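Local coordinates for large adhesion protein (Lap) involved in biofilm formation (Marinobacter hydrocarbonoclasticus, PDB 6XI3) that probably forms part of the calcium-stiffened extending region of a bacterial RTX adhesin, a chain of Ig-like beta-sandwich domains that projects the adhesin toward its target, at residues D218-T230 / N239-V253. Residues are numbered along the deposited sequence; the frame is centred on the assembly and turned at random.
Sequences DATAGDLTVSVDT and NLSGTTTDVALNSQV. With CA (calcium ion), chain D; EDT ({[-(bis-carboxymethyl-amino)-ethyl]-carboxymethyl-amino}-acetic acid), chain I.
D229 OD2 accepts the hydroxyl of S241 at 2.7 Å (OG to OD2), on the syn lone pair beside its other oxygen, and a water that donates to the same oxygen also reaches L240 O weakly. A classic beta bulge here, D229 and T230 both facing N239, is consistent with D229 reaching across to the neighbouring strand; both amides bond weakly to N239 O, while N239 N returns a straighter bond (167°) to T230 O. The T230 methyl lies along the N239 amide, CG2 to ND2 3.2 Å, the amide itself being held by G281.

Strands 223-230 and 239-245 run antiparallel as a hairpin, S227 with S241 and D223 with T245 forming hydrogen-bonded pairs. T225 and T243 join hydroxyls, OG1 to OG1 2.6 Å, each oxygen set between backbone N and carbonyl carbon (chi1 72° and 67°) above the same face. The other face is mostly apolar: L224 CD1 rests on T244 CG2 (3.9 Å), whose hydroxyl bonds to G275 O, and on V253, and L224 continues to Y277 and A296. EDT, the chelator EDTA, probably carried over from preparation, is hydrogen-bonded to S307 N; its O19 is merely close to D223 OD2 (3.1 Å).

Where the strands end, T220 O and D246 OD2 both bind calcium, at 2.2 Å and 2.3 Å, with D218 OD1, a water, D192 and N302. The T220 and T245 methyls meet nearby; D246 OD1 is salt-bridged to R301. The cation probably offsets repulsion among D192, D218 and D246, and its shared coordination links the 218-220 loop, the hairpin's end, D192 and N302, consistent with a stiffened, extended adhesin.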
ATOM      1  N   ASP A 218      -2.711  -4.441  -7.991  1.00 25.66           N
ATOM      2  CA  ASP A 218      -2.114  -3.176  -8.457  1.00 26.01           C
ATOM      3  C   ASP A 218      -3.060  -2.619  -9.505  1.00 24.54           C
ATOM      4  O   ASP A 218      -2.693  -2.626 -10.689  1.00 25.68           O
ATOM      5  CB  ASP A 218      -0.679  -3.368  -8.946  1.00 28.45           C
ATOM      6  CG  ASP A 218       0.029  -2.027  -9.185  1.00 29.49           C
ATOM      7  OD1 ASP A 218      -0.625  -0.972  -9.041  1.00 22.73           O
ATOM      8  OD2 ASP A 218       1.216  -2.049  -9.523  1.00 33.56           O
ATOM      9  N   ALA A 219      -4.218  -2.128  -9.069  1.00 26.59           N
ATOM     10  CA  ALA A 219      -5.253  -1.517  -9.940  1.00 24.54           C
ATOM     11  C   ALA A 219      -5.052   0.010 -10.052  1.00 27.33           C
ATOM     12  O   ALA A 219      -5.556   0.616 -11.030  1.00 27.48           O
ATOM     13  CB  ALA A 219      -6.616  -1.882  -9.434  1.00 25.50           C
ATOM     14  N   THR A 220      -4.342   0.629  -9.113  1.00 27.51           N
ATOM     15  CA  THR A 220      -4.199   2.116  -9.049  1.00 28.29           C
ATOM     16  C   THR A 220      -2.714   2.461  -9.194  1.00 23.92           C
ATOM     17  O   THR A 220      -1.868   1.911  -8.446  1.00 25.82           O
ATOM     18  CB  THR A 220      -4.887   2.685  -7.801  1.00 29.43           C
ATOM     19  OG1 THR A 220      -6.203   2.125  -7.694  1.00 28.72           O
ATOM     20  CG2 THR A 220      -5.026   4.195  -7.817  1.00 29.71           C
ATOM     21  N   ALA A 221      -2.422   3.305 -10.173  1.00 26.05           N
ATOM     22  CA  ALA A 221      -1.113   3.917 -10.412  1.00 25.85           C
ATOM     23  C   ALA A 221      -0.821   4.891  -9.256  1.00 26.16           C
ATOM     24  O   ALA A 221      -1.612   5.783  -9.045  1.00 26.53           O
ATOM     25  CB  ALA A 221      -1.139   4.640 -11.751  1.00 28.16           C
ATOM     26  N   GLY A 222       0.297   4.707  -8.568  1.00 24.15           N
ATOM     27  CA  GLY A 222       0.765   5.574  -7.479  1.00 26.91           C
ATOM     28  C   GLY A 222       1.181   6.913  -8.051  1.00 27.27           C
ATOM     29  O   GLY A 222       1.668   6.927  -9.161  1.00 27.99           O
ATOM     30  N   ASP A 223       0.912   7.999  -7.350  1.00 26.65           N
ATOM     31  CA  ASP A 223       1.311   9.346  -7.814  1.00 26.50           C
ATOM     32  C   ASP A 223       1.466  10.250  -6.593  1.00 24.76           C
ATOM     33  O   ASP A 223       0.891   9.963  -5.538  1.00 23.53           O
ATOM     34  CB  ASP A 223       0.278   9.866  -8.814  1.00 29.70           C
ATOM     35  CG  ASP A 223       0.704  11.102  -9.575  1.00 36.73           C
ATOM     36  OD1 ASP A 223       1.862  11.142 -10.060  1.00 41.84           O
ATOM     37  OD2 ASP A 223      -0.109  12.038  -9.617  1.00 52.56           O
ATOM     38  N   LEU A 224       2.196  11.343  -6.754  1.00 24.70           N
ATOM     39  CA  LEU A 224       2.369  12.360  -5.702  1.00 26.74           C
ATOM     40  C   LEU A 224       2.517  13.704  -6.418  1.00 27.08           C
ATOM     41  O   LEU A 224       3.200  13.755  -7.446  1.00 27.77           O
ATOM     42  CB  LEU A 224       3.576  12.019  -4.812  1.00 23.89           C
ATOM     43  CG  LEU A 224       3.844  13.027  -3.681  1.00 23.08           C
ATOM     44  CD1 LEU A 224       4.413  12.371  -2.435  1.00 23.46           C
ATOM     45  CD2 LEU A 224       4.785  14.127  -4.135  1.00 25.21           C
ATOM     46  N   THR A 225       1.816  14.721  -5.923  1.00 25.81           N
ATOM     47  CA  THR A 225       2.059  16.127  -6.312  1.00 25.45           C
ATOM     48  C   THR A 225       2.541  16.903  -5.086  1.00 25.72           C
ATOM     49  O   THR A 225       2.174  16.525  -3.979  1.00 25.50           O
ATOM     50  CB  THR A 225       0.816  16.756  -6.939  1.00 26.52           C
ATOM     51  OG1 THR A 225      -0.134  16.955  -5.893  1.00 30.67           O
ATOM     52  CG2 THR A 225       0.235  15.937  -8.082  1.00 28.54           C
ATOM     53  N   VAL A 226       3.329  17.958  -5.309  1.00 23.60           N
ATOM     54  CA  VAL A 226       3.740  18.888  -4.229  1.00 23.41           C
ATOM     55  C   VAL A 226       3.497  20.303  -4.737  1.00 26.95           C
ATOM     56  O   VAL A 226       3.597  20.533  -5.939  1.00 23.36           O
ATOM     57  CB  VAL A 226       5.183  18.658  -3.749  1.00 23.19           C
ATOM     58  CG1 VAL A 226       6.231  18.965  -4.812  1.00 23.71           C
ATOM     59  CG2 VAL A 226       5.463  19.461  -2.481  1.00 24.84           C
ATOM     60  N   SER A 227       3.146  21.213  -3.839  1.00 26.15           N
ATOM     61  CA  SER A 227       3.005  22.628  -4.225  1.00 32.03           C
ATOM     62  C   SER A 227       3.554  23.501  -3.101  1.00 27.90           C
ATOM     63  O   SER A 227       3.521  23.089  -1.905  1.00 25.40           O
ATOM     64  CB  SER A 227       1.588  22.944  -4.655  1.00 36.26           C
ATOM     65  OG  SER A 227       0.795  23.344  -3.575  1.00 40.16           O
ATOM     66  N   VAL A 228       4.141  24.619  -3.501  1.00 25.07           N
ATOM     67  CA  VAL A 228       4.627  25.651  -2.566  1.00 28.71           C
ATOM     68  C   VAL A 228       3.457  26.600  -2.412  1.00 27.80           C
ATOM     69  O   VAL A 228       3.210  27.315  -3.355  1.00 29.38           O
ATOM     70  CB  VAL A 228       5.901  26.313  -3.116  1.00 29.70           C
ATOM     71  CG1 VAL A 228       6.498  27.281  -2.122  1.00 32.32           C
ATOM     72  CG2 VAL A 228       6.895  25.239  -3.497  1.00 28.75           C
ATOM     73  N   ASP A 229       2.713  26.487  -1.317  1.00 23.72           N
ATOM     74  CA  ASP A 229       1.581  27.392  -1.010  1.00 26.80           C
ATOM     75  C   ASP A 229       2.102  28.816  -0.768  1.00 27.96           C
ATOM     76  O   ASP A 229       1.527  29.737  -1.330  1.00 26.92           O
ATOM     77  CB  ASP A 229       0.763  26.869   0.163  1.00 27.78           C
ATOM     78  CG  ASP A 229       0.196  25.486  -0.180  1.00 30.70           C
ATOM     79  OD1 ASP A 229      -0.016  25.225  -1.372  1.00 34.94           O
ATOM     80  OD2 ASP A 229       0.009  24.690   0.721  1.00 32.06           O
ATOM     81  N   THR A 230       3.140  28.981   0.047  1.00 25.77           N
ATOM     82  CA  THR A 230       3.620  30.314   0.468  1.00 28.92           C
ATOM     83  C   THR A 230       5.085  30.157   0.844  1.00 25.92           C
ATOM     84  O   THR A 230       5.454  29.155   1.464  1.00 27.77           O
ATOM     85  CB  THR A 230       2.725  30.948   1.572  1.00 33.45           C
ATOM     86  OG1 THR A 230       2.980  32.353   1.672  1.00 38.64           O
ATOM     87  CG2 THR A 230       2.989  30.448   2.966  1.00 37.77           C
ATOM     88  N   ASN A 239       5.210  27.162   3.506  1.00 22.28           N
ATOM     89  CA  ASN A 239       4.026  26.273   3.611  1.00 24.02           C
ATOM     90  C   ASN A 239       3.927  25.421   2.348  1.00 21.58           C
ATOM     91  O   ASN A 239       3.856  25.980   1.256  1.00 22.12           O
ATOM     92  CB  ASN A 239       2.754  27.071   3.828  1.00 23.99           C
ATOM     93  CG  ASN A 239       2.775  27.885   5.113  1.00 27.84           C
ATOM     94  OD1 ASN A 239       3.706  27.802   5.934  1.00 24.56           O
ATOM     95  ND2 ASN A 239       1.731  28.678   5.287  1.00 27.49           N
ATOM     96  N   LEU A 240       3.926  24.112   2.534  1.00 22.36           N
ATOM     97  CA  LEU A 240       3.967  23.098   1.450  1.00 22.85           C
ATOM     98  C   LEU A 240       2.733  22.213   1.592  1.00 23.98           C
ATOM     99  O   LEU A 240       2.257  22.012   2.740  1.00 24.40           O
ATOM    100  CB  LEU A 240       5.241  22.270   1.611  1.00 21.20           C
ATOM    101  CG  LEU A 240       6.539  23.053   1.756  1.00 24.95           C
ATOM    102  CD1 LEU A 240       7.715  22.105   1.980  1.00 24.77           C
ATOM    103  CD2 LEU A 240       6.779  23.942   0.538  1.00 25.30           C
ATOM    104  N   SER A 241       2.217  21.704   0.484  1.00 23.84           N
ATOM    105  CA  SER A 241       1.104  20.724   0.521  1.00 24.14           C
ATOM    106  C   SER A 241       1.198  19.846  -0.716  1.00 23.51           C
ATOM    107  O   SER A 241       2.001  20.140  -1.614  1.00 21.76           O
ATOM    108  CB  SER A 241      -0.254  21.409   0.587  1.00 23.24           C
ATOM    109  OG  SER A 241      -0.445  22.291  -0.509  1.00 27.13           O
ATOM    110  N   GLY A 242       0.306  18.872  -0.792  1.00 22.18           N
ATOM    111  CA  GLY A 242       0.142  18.120  -2.027  1.00 23.99           C
ATOM    112  C   GLY A 242      -0.901  17.047  -1.863  1.00 22.14           C
ATOM    113  O   GLY A 242      -1.628  17.037  -0.823  1.00 20.73           O
ATOM    114  N   THR A 243      -0.938  16.207  -2.879  1.00 22.67           N
ATOM    115  CA  THR A 243      -1.932  15.129  -3.071  1.00 25.16           C
ATOM    116  C   THR A 243      -1.151  13.852  -3.330  1.00 25.35           C
ATOM    117  O   THR A 243       0.024  13.930  -3.751  1.00 26.46           O
ATOM    118  CB  THR A 243      -2.892  15.405  -4.244  1.00 25.29           C
ATOM    119  OG1 THR A 243      -2.127  15.345  -5.449  1.00 27.56           O
ATOM    120  CG2 THR A 243      -3.585  16.743  -4.159  1.00 28.28           C
ATOM    121  N   THR A 244      -1.797  12.712  -3.116  1.00 24.45           N
ATOM    122  CA  THR A 244      -1.234  11.415  -3.499  1.00 26.57           C
ATOM    123  C   THR A 244      -2.349  10.541  -4.062  1.00 26.96           C
ATOM    124  O   THR A 244      -3.497  10.756  -3.709  1.00 25.14           O
ATOM    125  CB  THR A 244      -0.519  10.732  -2.324  1.00 27.53           C
ATOM    126  OG1 THR A 244      -1.458  10.474  -1.279  1.00 24.29           O
ATOM    127  CG2 THR A 244       0.651  11.545  -1.823  1.00 25.53           C
ATOM    128  N   THR A 245      -1.965   9.565  -4.861  1.00 26.07           N
ATOM    129  CA  THR A 245      -2.828   8.425  -5.263  1.00 25.57           C
ATOM    130  C   THR A 245      -2.116   7.131  -4.868  1.00 25.10           C
ATOM    131  O   THR A 245      -0.871   6.996  -5.091  1.00 23.43           O
ATOM    132  CB  THR A 245      -3.156   8.543  -6.764  1.00 30.07           C
ATOM    133  OG1 THR A 245      -3.547   9.895  -7.013  1.00 29.63           O
ATOM    134  CG2 THR A 245      -4.269   7.618  -7.216  1.00 30.77           C
ATOM    135  N   ASP A 246      -2.871   6.180  -4.331  1.00 26.86           N
ATOM    136  CA  ASP A 246      -2.366   4.842  -3.947  1.00 26.50           C
ATOM    137  C   ASP A 246      -1.271   4.964  -2.879  1.00 27.09           C
ATOM    138  O   ASP A 246      -0.377   4.084  -2.825  1.00 26.12           O
ATOM    139  CB  ASP A 246      -1.862   4.025  -5.143  1.00 27.91           C
ATOM    140  CG  ASP A 246      -1.886   2.537  -4.811  1.00 28.03           C
ATOM    141  OD1 ASP A 246      -2.732   2.160  -3.976  1.00 28.41           O
ATOM    142  OD2 ASP A 246      -1.001   1.785  -5.301  1.00 26.32           O
ATOM    143  N   VAL A 247      -1.341   5.988  -2.026  1.00 25.14           N
ATOM    144  CA  VAL A 247      -0.427   6.079  -0.858  1.00 25.46           C
ATOM    145  C   VAL A 247      -1.247   5.887   0.418  1.00 23.46           C
ATOM    146  O   VAL A 247      -2.244   6.639   0.622  1.00 24.63           O
ATOM    147  CB  VAL A 247       0.364   7.394  -0.876  1.00 25.00           C
ATOM    148  CG1 VAL A 247       1.181   7.595   0.384  1.00 26.43           C
ATOM    149  CG2 VAL A 247       1.257   7.442  -2.101  1.00 23.45           C
ATOM    150  N   ALA A 248      -0.828   4.912   1.228  1.00 26.98           N
ATOM    151  CA  ALA A 248      -1.572   4.456   2.425  1.00 28.66           C
ATOM    152  C   ALA A 248      -1.626   5.583   3.455  1.00 30.40           C
ATOM    153  O   ALA A 248      -0.673   6.386   3.533  1.00 25.64           O
ATOM    154  CB  ALA A 248      -0.972   3.196   3.010  1.00 28.14           C
ATOM    155  N   LEU A 249      -2.712   5.580   4.231  1.00 31.56           N
ATOM    156  CA  LEU A 249      -2.971   6.466   5.384  1.00 30.34           C
ATOM    157  C   LEU A 249      -1.735   6.448   6.278  1.00 30.88           C
ATOM    158  O   LEU A 249      -1.214   5.348   6.499  1.00 29.83           O
ATOM    159  CB  LEU A 249      -4.202   5.922   6.114  1.00 32.05           C
ATOM    160  CG  LEU A 249      -4.589   6.640   7.398  1.00 32.38           C
ATOM    161  CD1 LEU A 249      -5.037   8.042   7.067  1.00 32.98           C
ATOM    162  CD2 LEU A 249      -5.686   5.871   8.137  1.00 35.62           C
ATOM    163  N   ASN A 250      -1.281   7.628   6.722  1.00 28.60           N
ATOM    164  CA  ASN A 250      -0.151   7.815   7.671  1.00 30.54           C
ATOM    165  C   ASN A 250       1.200   7.525   7.034  1.00 27.97           C
ATOM    166  O   ASN A 250       2.202   7.608   7.766  1.00 30.79           O
ATOM    167  CB  ASN A 250      -0.315   6.944   8.923  1.00 34.63           C
ATOM    168  CG  ASN A 250      -1.545   7.355   9.697  1.00 39.32           C
ATOM    169  OD1 ASN A 250      -2.022   8.479   9.549  1.00 45.69           O
ATOM    170  ND2 ASN A 250      -2.074   6.459  10.511  1.00 47.60           N
ATOM    171  N   SER A 251       1.271   7.245   5.733  1.00 26.26           N
ATOM    172  CA  SER A 251       2.583   7.118   5.045  1.00 24.22           C
ATOM    173  C   SER A 251       3.358   8.431   5.212  1.00 23.30           C
ATOM    174  O   SER A 251       2.756   9.510   5.205  1.00 26.29           O
ATOM    175  CB  SER A 251       2.464   6.769   3.587  1.00 22.76           C
ATOM    176  OG  SER A 251       1.712   5.601   3.446  1.00 27.61           O
ATOM    177  N   GLN A 252       4.669   8.314   5.324  1.00 22.80           N
ATOM    178  CA  GLN A 252       5.578   9.465   5.484  1.00 22.38           C
ATOM    179  C   GLN A 252       5.881  10.048   4.106  1.00 23.48           C
ATOM    180  O   GLN A 252       6.158   9.270   3.162  1.00 25.66           O
ATOM    181  CB  GLN A 252       6.873   8.992   6.147  1.00 25.00           C
ATOM    182  CG  GLN A 252       7.886  10.109   6.350  1.00 28.75           C
ATOM    183  CD  GLN A 252       9.041   9.666   7.218  1.00 34.23           C
ATOM    184  OE1 GLN A 252       8.867   8.960   8.200  1.00 41.77           O
ATOM    185  NE2 GLN A 252      10.231  10.132   6.903  1.00 36.71           N
ATOM    186  N   VAL A 253       5.873  11.367   4.024  1.00 22.52           N
ATOM    187  CA  VAL A 253       6.338  12.161   2.868  1.00 23.09           C
ATOM    188  C   VAL A 253       7.636  12.811   3.326  1.00 21.94           C
ATOM    189  O   VAL A 253       7.608  13.527   4.336  1.00 21.89           O
ATOM    190  CB  VAL A 253       5.292  13.203   2.460  1.00 23.45           C
ATOM    191  CG1 VAL A 253       5.725  14.001   1.235  1.00 22.58           C
ATOM    192  CG2 VAL A 253       3.946  12.533   2.230  1.00 26.03           C
TER
HETATM  193 CA    CA D 503      -0.797   0.501  -7.160  1.00 24.99          CA
HETATM  194  O20 EDT I 508       3.102  15.728 -10.914  1.00 45.46           O
HETATM  195  C5  EDT I 508       2.657  14.575 -11.097  1.00 53.16           C
HETATM  196  O19 EDT I 508       1.384  14.342 -11.131  1.00 45.00           O
HETATM  197  C4  EDT I 508       3.681  13.476 -11.381  1.00 56.04           C
HETATM  198  N3  EDT I 508       5.000  13.937 -11.926  1.00 64.43           N
HETATM  199  C2  EDT I 508       4.915  14.880 -13.089  1.00 58.07           C
HETATM  200  C1  EDT I 508       4.041  14.400 -14.241  1.00 70.71           C
HETATM  201  O18 EDT I 508       3.087  15.143 -14.647  1.00 70.39           O
HETATM  202  O17 EDT I 508       4.316  13.307 -14.788  1.00 83.50           O
HETATM  203  C6  EDT I 508       5.812  12.789 -12.367  1.00 61.20           C
HETATM  204  C7  EDT I 508       6.468  12.196 -11.175  1.00 58.03           C
HETATM  205  N8  EDT I 508       7.772  11.640 -11.564  1.00 62.24           N
HETATM  206  C9  EDT I 508       8.798  12.005 -10.569  1.00 68.84           C
HETATM  207  C10 EDT I 508      10.222  11.752 -11.013  1.00 73.53           C
HETATM  208  O16 EDT I 508      11.081  12.593 -10.680  1.00 66.04           O
HETATM  209  O15 EDT I 508      10.510  10.711 -11.651  1.00 82.23           O
HETATM  210  C11 EDT I 508       7.677  10.172 -11.720  1.00 61.90           C
HETATM  211  C12 EDT I 508       7.843   9.400 -10.418  1.00 59.46           C
HETATM  212  O13 EDT I 508       7.194   9.746  -9.411  1.00 53.62           O
HETATM  213  O14 EDT I 508       8.605   8.403 -10.366  1.00 61.59           O
HETATM  214  O   HOH W   1       1.205   1.578  -7.826  1.00 25.67           O
HETATM  215  O   HOH W   2       0.586  24.379   3.231  1.00 39.87           O